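Local atomic coordinates of telomerase reverse transcriptase (Candida tropicalis MYA-3404, PDB entry 6ZD1), a protein that probably extends chromosome ends as the catalytic reverse transcriptase of telomerase, copying an RNA template into telomeric DNA repeats. Residues S523-L526 with Q527-G530; T479-S482 with K483-F487; T513-K516 with V517-K520; M340-C343 with Y344-L347; S298-G301 with H302-S305. One frame throughout, in Å; residues are numbered along the deposited sequence.

All five contacts are local, and all lie in the reverse transcriptase region. Contacts 2 and 3 are turns of the two helices, 469-484 and 511-520, that pack on the antiparallel palm sheet. Each turns apolar residues inward and most of its lysines outward. Contact 1 is a turn after the second helix, and contact 4 follows strand 334-339. Contact 5 is a loop against helix 469-484. Contacts 1, 3, 4 and 5 all touch contact 2, whereas contact 5 stays about 10 Å from contacts 1 and 3 at the nearest atoms. Regular backbone bonding dominates contacts 2 and 3. Contacts 1, 4 and 5 have fewer such bonds and rely more on individual side chains. Each of the five is partly buried.

Contact 1 (S523-L526 with Q527-G530); sequences SNEL and QKYG
The Tyr529 ring has the carbonyl of Leu526 at its edge, in the ring plane, with CD1 3.7 Å from Leu526 O. Glu525 O lies near the same plane, by CE1. The ring also packs on the CG of Met480 from helix 469-484. The phenol OH is hydrogen-bonded to Glu484 OE2, so the ring is fixed both at its tip and at its root. The second flat group is the amide of Gln527. Asn524 CB packs against it, 3.4 Å from Gln527 NE2. Gln527 reaches this place with CG beside its own backbone N (chi1 -50°) and an extended chain beyond it.

Lys528 crosses the outside of the turn. Its chain bends at chi3 (-123°), which brings CE to 3.2 Å from Glu525 O. Lys528 NZ stays 5.1 Å from Glu525 OE2, too far for a salt bridge.

The backbone is held by bonds between residues three apart. Gln527 N donates to Asn524 O at 3.1 Å. Tyr529 N donates to Leu526 O at 3.3 Å. Gly530 N donates to Gln527 O at 2.9 Å. Gly530 then takes a positive phi (87°). The Leu526 side chain packs on Met340 and Glu484.

Asn524 to Gln527 is a type I beta turn. It belongs to the loop that joins helix 511-520 to strand 539-541, the last connection of the beta-alpha-beta-beta-alpha-beta palm.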
# COMPACT_ATOMS: atom_id res chain seq x y z
N SER A 523 1.54 3.38 34.49
CA SER A 523 0.29 3.75 35.14
C SER A 523 -0.85 3.53 34.15
O SER A 523 -0.67 3.00 33.06
CB SER A 523 0.36 5.20 35.62
OG SER A 523 0.54 6.09 34.53
N ASN A 524 -2.06 3.96 34.52
CA ASN A 524 -3.21 3.87 33.63
C ASN A 524 -3.57 5.22 33.04
O ASN A 524 -4.67 5.39 32.50
CB ASN A 524 -4.41 3.28 34.37
CG ASN A 524 -4.81 4.10 35.58
OD1 ASN A 524 -4.03 4.89 36.10
ND2 ASN A 524 -6.05 3.91 36.03
N GLU A 525 -2.64 6.18 33.10
CA GLU A 525 -2.97 7.55 32.71
C GLU A 525 -3.09 7.70 31.21
O GLU A 525 -3.65 8.70 30.74
CB GLU A 525 -1.91 8.52 33.23
CG GLU A 525 -1.99 8.79 34.71
CD GLU A 525 -0.94 9.78 35.17
OE1 GLU A 525 0.13 9.86 34.52
OE2 GLU A 525 -1.20 10.50 36.16
N LEU A 526 -2.58 6.75 30.44
CA LEU A 526 -2.74 6.81 28.99
C LEU A 526 -3.96 6.04 28.51
O LEU A 526 -4.33 6.19 27.34
CB LEU A 526 -1.48 6.27 28.30
CG LEU A 526 -0.20 7.05 28.61
CD1 LEU A 526 0.97 6.53 27.79
CD2 LEU A 526 -0.41 8.54 28.36
N GLN A 527 -4.62 5.27 29.38
CA GLN A 527 -5.80 4.54 28.96
C GLN A 527 -6.98 5.46 28.71
O GLN A 527 -7.92 5.07 28.01
CB GLN A 527 -6.16 3.49 30.00
CG GLN A 527 -4.99 2.61 30.40
CD GLN A 527 -5.37 1.57 31.44
OE1 GLN A 527 -6.54 1.40 31.77
NE2 GLN A 527 -4.37 0.86 31.96
N LYS A 528 -6.95 6.68 29.26
CA LYS A 528 -8.01 7.65 29.01
C LYS A 528 -8.17 7.91 27.52
O LYS A 528 -9.29 8.11 27.04
CB LYS A 528 -7.70 8.96 29.74
CG LYS A 528 -7.63 8.83 31.24
CD LYS A 528 -7.15 10.12 31.87
CE LYS A 528 -5.91 9.88 32.72
NZ LYS A 528 -5.34 11.15 33.25
N TYR A 529 -7.07 7.91 26.78
CA TYR A 529 -7.08 8.15 25.35
C TYR A 529 -7.32 6.88 24.54
O TYR A 529 -7.48 6.97 23.32
CB TYR A 529 -5.74 8.78 24.93
CG TYR A 529 -5.33 9.98 25.76
CD1 TYR A 529 -4.62 9.82 26.95
CD2 TYR A 529 -5.64 11.27 25.36
CE1 TYR A 529 -4.25 10.91 27.72
CE2 TYR A 529 -5.27 12.37 26.11
CZ TYR A 529 -4.57 12.19 27.29
OH TYR A 529 -4.21 13.28 28.04
N GLY A 530 -7.40 5.73 25.19
CA GLY A 530 -7.41 4.47 24.48
C GLY A 530 -6.05 3.89 24.18
O GLY A 530 -5.97 2.91 23.43

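Contact 2 (T479-S482 with K483-F487); sequences TMVS and KEFKF
Val481 and Phe485 meet at the C-terminal end of helix 469-484, one of the two helices packed on the sheet of the beta-alpha-beta-beta-alpha-beta palm. Val481 CA lies at the edge of the Phe485 ring, in its plane, 3.9 Å from CD2. Val481 CG1 adds a looser apolar touch on the same carbon. Phe485 is the first residue to leave helical angles, yet its N still donates to Val481 O at 3.2 Å.

The same i to i+4 pattern runs through the turn before it. Glu484 N donates to Met480 O at 3.0 Å. Lys483 N donates to Thr479 O at 3.1 Å and makes a second, weak bond to Met480 O. Above these bonds the side chains touch in pairs. CG of Met480, a selenomethionine, meets Glu484 CG at 4.1 Å.

Further out, the palm sheet positions the inner side. Val481 packs on Leu497 and Phe504, from two strands. Lys520 of helix 511-520 makes a cation-pi contact with the Phe485 ring, and Val517 packs on that ring too. On the outer side Lys483 runs alongside Thr479, both pointing the same way.

Thr479 divides its two branches. OG1 sits beside its backbone N (chi1 -59°) and bonds to Ile475 O, one turn back. The methyl CG2 is thereby left to the lysine, 3.7 Å from Lys483 CE.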
# COMPACT_ATOMS: atom_id res chain seq x y z
N THR A 479 -1.95 15.00 20.37
CA THR A 479 -2.55 15.68 21.52
C THR A 479 -2.17 14.99 22.82
O THR A 479 -1.86 15.66 23.82
CB THR A 479 -4.07 15.72 21.36
OG1 THR A 479 -4.40 16.40 20.15
CG2 THR A 479 -4.71 16.43 22.54
N MSE A 480 -2.20 13.66 22.84
CA MSE A 480 -1.86 12.90 24.03
C MSE A 480 -0.41 13.12 24.45
O MSE A 480 -0.14 13.40 25.61
CB MSE A 480 -2.10 11.41 23.78
CG MSE A 480 -1.76 10.53 24.97
SE MSE A 480 -1.82 8.63 24.54
CE MSE A 480 -0.39 8.57 23.22
N VAL A 481 0.51 13.01 23.48
CA VAL A 481 1.92 13.19 23.79
C VAL A 481 2.18 14.60 24.31
O VAL A 481 2.97 14.80 25.25
CB VAL A 481 2.78 12.89 22.54
CG1 VAL A 481 4.19 13.41 22.72
CG2 VAL A 481 2.81 11.39 22.27
N SER A 482 1.48 15.59 23.76
CA SER A 482 1.76 16.98 24.10
C SER A 482 1.25 17.35 25.49
O SER A 482 1.88 18.16 26.18
CB SER A 482 1.13 17.91 23.05
OG SER A 482 1.29 19.27 23.40
N LYS A 483 0.14 16.76 25.92
CA LYS A 483 -0.44 17.08 27.22
C LYS A 483 0.09 16.20 28.33
O LYS A 483 0.12 16.62 29.49
CB LYS A 483 -1.97 16.96 27.18
CG LYS A 483 -2.66 17.86 26.16
CD LYS A 483 -4.18 17.81 26.34
CE LYS A 483 -4.72 16.40 26.21
NZ LYS A 483 -6.20 16.34 26.36
N GLU A 484 0.52 14.99 28.01
CA GLU A 484 0.90 14.01 29.02
C GLU A 484 2.38 14.03 29.37
O GLU A 484 2.74 13.69 30.50
CB GLU A 484 0.48 12.61 28.56
CG GLU A 484 -1.03 12.36 28.59
CD GLU A 484 -1.60 12.36 29.99
OE1 GLU A 484 -0.85 12.08 30.95
OE2 GLU A 484 -2.81 12.63 30.14
N PHE A 485 3.24 14.49 28.47
CA PHE A 485 4.69 14.42 28.65
C PHE A 485 5.29 15.81 28.81
O PHE A 485 6.35 16.12 28.27
CB PHE A 485 5.36 13.70 27.48
CG PHE A 485 5.11 12.22 27.46
CD1 PHE A 485 5.90 11.36 28.21
CD2 PHE A 485 4.10 11.68 26.68
CE1 PHE A 485 5.67 10.00 28.20
CE2 PHE A 485 3.88 10.32 26.65
CZ PHE A 485 4.66 9.48 27.41
N LYS A 486 4.59 16.67 29.56
CA LYS A 486 5.00 18.07 29.70
C LYS A 486 6.42 18.20 30.21
O LYS A 486 7.14 19.12 29.80
CB LYS A 486 4.03 18.81 30.62
CG LYS A 486 2.61 18.91 30.09
CD LYS A 486 1.68 19.54 31.11
CE LYS A 486 0.26 19.65 30.56
NZ LYS A 486 -0.70 20.18 31.57
N PHE A 487 6.87 17.29 31.08
CA PHE A 487 8.19 17.43 31.66
C PHE A 487 9.25 16.88 30.72
O PHE A 487 10.09 16.06 31.11
CB PHE A 487 8.26 16.68 33.00
CG PHE A 487 7.69 15.28 32.94
CD1 PHE A 487 8.49 14.20 32.60
CD2 PHE A 487 6.35 15.05 33.23
CE1 PHE A 487 7.96 12.92 32.54
CE2 PHE A 487 5.83 13.77 33.17
CZ PHE A 487 6.63 12.70 32.83

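Contact 3 (T513-K516 with V517-K520); sequences TLKK and VKDK
Lys515 reaches over Lys518 and Asp519, one turn on in helix 511-520. From CB its chain bends at chi2 (-66°), and touching begins at CD. That carbon lies 4.0 Å from Asp519 OD1 and 4.1 Å from Lys518 CD. CE also passes Lys518 CD. NZ ends 4.0 Å from Lys518 NZ and 4.4 Å from Asp519 OD1, beyond a salt bridge.

Asp519 turns its carboxylate back over the helix, with CG beside its backbone N (chi1 -69°). This leaves OD2 3.2 Å from Lys515 O, a meeting of two acceptors. The same carbonyl takes a short bond of 2.7 Å from Asp519 N. Three further i to i+4 bonds complete the turn; the one from Val517 N to Thr513 O is nearly straight (170°).

The inner side is largely apolar. Val517 packs on Phe506, and Leu514 on Tyr334 and Ile336 of the palm sheet.

Lys518 NZ has a salt bridge to Glu540 of strand 539-541. With Asp519 near Lys515 as well, negative groups probably offset the two close ammonium groups. The attraction between Lys515 and Asp519 is probably weak, since their charged atoms do not meet.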
# COMPACT_ATOMS: atom_id res chain seq x y z
N THR A 513 14.74 11.39 34.84
CA THR A 513 13.66 11.57 33.87
C THR A 513 13.36 10.27 33.12
O THR A 513 12.27 10.13 32.56
CB THR A 513 14.01 12.68 32.87
OG1 THR A 513 15.09 12.25 32.04
CG2 THR A 513 14.43 13.95 33.61
N LEU A 514 14.29 9.32 33.12
CA LEU A 514 13.99 8.00 32.58
C LEU A 514 12.92 7.31 33.41
O LEU A 514 12.01 6.68 32.86
CB LEU A 514 15.24 7.14 32.51
CG LEU A 514 15.00 5.70 32.04
CD1 LEU A 514 14.61 5.65 30.56
CD2 LEU A 514 16.22 4.82 32.30
N LYS A 515 13.00 7.43 34.74
CA LYS A 515 11.99 6.81 35.59
C LYS A 515 10.66 7.54 35.52
O LYS A 515 9.61 6.92 35.70
CB LYS A 515 12.49 6.74 37.04
CG LYS A 515 13.13 5.42 37.42
CD LYS A 515 12.12 4.28 37.41
CE LYS A 515 12.75 2.97 37.87
NZ LYS A 515 11.77 1.85 37.93
N LYS A 516 10.68 8.85 35.27
CA LYS A 516 9.43 9.58 35.06
C LYS A 516 8.66 9.01 33.88
O LYS A 516 7.46 8.74 33.98
CB LYS A 516 9.72 11.07 34.85
CG LYS A 516 10.24 11.78 36.09
CD LYS A 516 10.52 13.25 35.80
CE LYS A 516 10.97 13.97 37.06
NZ LYS A 516 9.93 13.89 38.13
N VAL A 517 9.33 8.84 32.74
CA VAL A 517 8.69 8.23 31.58
C VAL A 517 8.38 6.77 31.87
O VAL A 517 7.32 6.26 31.47
CB VAL A 517 9.59 8.38 30.34
CG1 VAL A 517 8.95 7.71 29.13
CG2 VAL A 517 9.88 9.84 30.06
N LYS A 518 9.27 6.07 32.58
CA LYS A 518 9.06 4.65 32.84
C LYS A 518 7.90 4.43 33.81
O LYS A 518 7.25 3.38 33.75
CB LYS A 518 10.35 4.04 33.40
CG LYS A 518 10.36 2.53 33.49
CD LYS A 518 11.73 2.05 33.98
CE LYS A 518 11.78 0.54 34.13
NZ LYS A 518 13.12 0.08 34.61
N ASP A 519 7.61 5.40 34.67
CA ASP A 519 6.50 5.27 35.60
C ASP A 519 5.19 5.76 35.00
O ASP A 519 4.12 5.36 35.47
CB ASP A 519 6.76 6.06 36.88
CG ASP A 519 7.86 5.45 37.73
OD1 ASP A 519 8.12 4.24 37.58
OD2 ASP A 519 8.45 6.18 38.55
N LYS A 520 5.26 6.61 33.98
CA LYS A 520 4.03 7.06 33.36
C LYS A 520 3.48 6.05 32.36
O LYS A 520 2.26 5.93 32.22
CB LYS A 520 4.25 8.41 32.69
CG LYS A 520 2.99 8.96 32.11
CD LYS A 520 3.05 10.44 31.98
CE LYS A 520 2.14 10.83 30.87
NZ LYS A 520 2.88 10.82 29.58

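Contact 4 (M340-C343 with Y344-L347); sequences MKEC and YDRL
Two carboxylates run side by side here, those of Glu342 and Asp345. They point the same way with their planes only 18° apart, and Glu342 OE2 is 3.4 Å from Asp345 OD1. Neither atom can donate to the other as a carboxylate. Glu342 is also unusual in its backbone, with left-handed angles (phi 51°).

It stands just before a short, weakly bonded helix. Arg346 N donates to Glu342 O at 2.8 Å. Arg346 CG then packs on the same oxygen and lies 3.4 Å from Lys341 O.

Next along the chain, Cys343 SG lies over one face of the Tyr344 ring, 4.2 Å from its centroid. This is a sulfur-aromatic contact between neighbours. With SG between the backbone N and the carbonyl carbon (chi1 69°), the sulfur comes forward over Tyr344. Leu347 CB closes on Cys343 O at 3.2 Å.

The turn follows strand 334-339, at the place of motif A in reverse transcriptases. Met340 pairs through its backbone with Asp502, and Tyr344 with Val462. Tyr477 and Cys473 of helix 469-484 pack against Cys343 and Tyr344.

Asp345 OD2 has a salt bridge to Arg458 and a hydrogen bond with Tyr212 OH. The arginine would probably help the close carboxylates to stay together, while Glu342 lies on the exposed side.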
# COMPACT_ATOMS: atom_id res chain seq x y z
N MSE A 340 1.95 0.56 21.38
CA MSE A 340 0.56 0.48 21.81
C MSE A 340 -0.14 -0.77 21.28
O MSE A 340 0.08 -1.19 20.14
CB MSE A 340 -0.21 1.73 21.38
CG MSE A 340 0.35 3.02 21.97
SE MSE A 340 0.53 2.96 23.91
CE MSE A 340 1.16 4.77 24.24
N LYS A 341 -0.98 -1.37 22.13
CA LYS A 341 -1.76 -2.54 21.78
C LYS A 341 -3.02 -2.11 21.05
O LYS A 341 -3.89 -1.46 21.64
CB LYS A 341 -2.13 -3.34 23.03
CG LYS A 341 -1.03 -4.21 23.59
CD LYS A 341 -1.49 -4.94 24.85
CE LYS A 341 -1.86 -3.97 25.95
NZ LYS A 341 -2.19 -4.65 27.23
N GLU A 342 -3.13 -2.47 19.77
CA GLU A 342 -4.34 -2.29 18.97
C GLU A 342 -4.86 -0.85 19.05
O GLU A 342 -5.99 -0.59 19.44
CB GLU A 342 -5.43 -3.28 19.40
CG GLU A 342 -4.99 -4.74 19.44
CD GLU A 342 -4.42 -5.22 18.12
OE1 GLU A 342 -3.18 -5.30 18.00
OE2 GLU A 342 -5.21 -5.51 17.19
N CYS A 343 -3.98 0.09 18.66
CA CYS A 343 -4.28 1.51 18.83
C CYS A 343 -5.57 1.92 18.12
O CYS A 343 -6.30 2.79 18.60
CB CYS A 343 -3.11 2.36 18.35
SG CYS A 343 -2.85 2.33 16.58
N TYR A 344 -5.86 1.32 16.96
CA TYR A 344 -7.09 1.66 16.24
C TYR A 344 -8.32 1.06 16.91
O TYR A 344 -9.35 1.72 17.03
CB TYR A 344 -7.01 1.21 14.78
CG TYR A 344 -6.11 2.07 13.92
CD1 TYR A 344 -4.91 1.57 13.43
CD2 TYR A 344 -6.47 3.37 13.60
CE1 TYR A 344 -4.09 2.35 12.64
CE2 TYR A 344 -5.65 4.16 12.82
CZ TYR A 344 -4.46 3.64 12.34
OH TYR A 344 -3.65 4.43 11.56
N ASP A 345 -8.24 -0.21 17.32
CA ASP A 345 -9.38 -0.84 17.97
C ASP A 345 -9.67 -0.21 19.33
O ASP A 345 -10.84 -0.05 19.71
CB ASP A 345 -9.16 -2.35 18.13
CG ASP A 345 -9.07 -3.08 16.80
OD1 ASP A 345 -7.98 -3.62 16.50
OD2 ASP A 345 -10.07 -3.11 16.06
N ARG A 346 -8.62 0.15 20.07
CA ARG A 346 -8.76 0.65 21.43
C ARG A 346 -8.88 2.17 21.49
O ARG A 346 -9.05 2.71 22.59
CB ARG A 346 -7.56 0.21 22.29
CG ARG A 346 -7.22 -1.28 22.24
CD ARG A 346 -8.44 -2.17 22.40
NE ARG A 346 -9.07 -2.03 23.71
CZ ARG A 346 -10.25 -2.56 24.02
NH1 ARG A 346 -10.93 -3.25 23.12
NH2 ARG A 346 -10.75 -2.38 25.24
N LEU A 347 -8.80 2.86 20.36
CA LEU A 347 -8.84 4.32 20.34
C LEU A 347 -10.12 4.82 21.01
O LEU A 347 -11.21 4.28 20.79
CB LEU A 347 -8.77 4.83 18.90
CG LEU A 347 -8.15 6.21 18.66
CD1 LEU A 347 -6.65 6.16 18.86
CD2 LEU A 347 -8.49 6.71 17.26

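Contact 5 (S298-G301 with H302-S305); sequences SDMG and HRSS
Packing between side chains carries most of this contact. Asp299 CB meets the His302 ring at ND1, 3.2 Å away. The carboxylate stands nearly upright to the ring, their planes 82° apart. His302 CG lies beside its own backbone N (chi1 -69°), which turns the ring back to Asp299. Elsewhere in the turn, Met300 and Arg303 run alongside each other in the same direction. CG of Met300, a selenomethionine, is 3.6 Å from Arg303 NH2. A bend at chi3 (-53°) brings the guanidinium back beside Met300.

Hydrogen bonds are few. Arg303 N donates weakly to Met300 O at 3.4 Å. Ser305 N donates to His302 O at 3.1 Å and closes a type I beta turn from His302 to Ser305. Gly301 C lies close to the His302 ring.

Charge plays a smaller part. Asp299 OD2 stays 4.0 Å from His302 ND1, not in bonding contact. Any attraction there would depend on the charge of the imidazole.

Asp299 is the first residue beyond helix 263-298 to leave helical angles, and the loop leads on to helix 309-326. His302 touches Leu295 of helix 263-298 and Ser478 and Ser482 of helix 469-484. Asp299 also touches Ser482. Ser304 OG bonds to Trp489 NE1, and Met300 packs on the same tryptophan. Ser305 OG bonds to Arg499 NE of strand 495-500, which ties the loop to an outer strand of the palm sheet.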
# COMPACT_ATOMS: atom_id res chain seq x y z
N SER A 298 4.11 25.19 16.24
CA SER A 298 3.66 26.00 17.37
C SER A 298 4.08 25.39 18.70
O SER A 298 4.79 26.01 19.49
CB SER A 298 2.14 26.18 17.32
OG SER A 298 1.71 26.58 16.03
N ASP A 299 3.63 24.17 18.96
CA ASP A 299 3.85 23.53 20.25
C ASP A 299 5.14 22.73 20.26
O ASP A 299 5.54 22.14 19.25
CB ASP A 299 2.68 22.61 20.60
CG ASP A 299 1.99 23.02 21.89
OD1 ASP A 299 1.26 24.03 21.88
OD2 ASP A 299 2.19 22.32 22.91
N MSE A 300 5.79 22.71 21.42
CA MSE A 300 6.98 21.90 21.61
C MSE A 300 6.56 20.46 21.87
O MSE A 300 7.31 19.52 21.59
CB MSE A 300 7.83 22.44 22.76
CG MSE A 300 8.15 23.93 22.65
SE MSE A 300 9.62 24.50 23.81
CE MSE A 300 8.61 25.44 25.19
N GLY A 301 5.34 20.29 22.38
CA GLY A 301 4.82 18.96 22.66
C GLY A 301 4.48 18.16 21.43
O GLY A 301 4.36 16.93 21.51
N HIS A 302 4.33 18.82 20.28
CA HIS A 302 4.00 18.13 19.04
C HIS A 302 5.21 17.86 18.17
O HIS A 302 5.12 17.05 17.23
CB HIS A 302 2.98 18.93 18.23
CG HIS A 302 1.62 18.98 18.85
ND1 HIS A 302 1.35 19.71 19.99
CD2 HIS A 302 0.45 18.39 18.50
CE1 HIS A 302 0.08 19.57 20.31
NE2 HIS A 302 -0.49 18.77 19.43
N ARG A 303 6.35 18.51 18.44
CA ARG A 303 7.56 18.20 17.69
C ARG A 303 8.03 16.77 17.97
O ARG A 303 8.66 16.15 17.11
CB ARG A 303 8.66 19.20 18.03
CG ARG A 303 9.66 19.42 16.90
CD ARG A 303 10.78 20.36 17.31
NE ARG A 303 10.27 21.62 17.84
CZ ARG A 303 10.25 21.93 19.14
NH1 ARG A 303 10.71 21.07 20.03
NH2 ARG A 303 9.78 23.11 19.53
N SER A 304 7.70 16.24 19.15
CA SER A 304 8.04 14.86 19.46
C SER A 304 7.30 13.88 18.55
O SER A 304 7.78 12.75 18.35
CB SER A 304 7.74 14.56 20.93
OG SER A 304 8.44 15.44 21.78
N SER A 305 6.17 14.28 17.99
CA SER A 305 5.43 13.42 17.07
C SER A 305 6.06 13.49 15.69
O SER A 305 6.06 14.55 15.05
CB SER A 305 3.96 13.83 17.02
OG SER A 305 3.33 13.65 18.28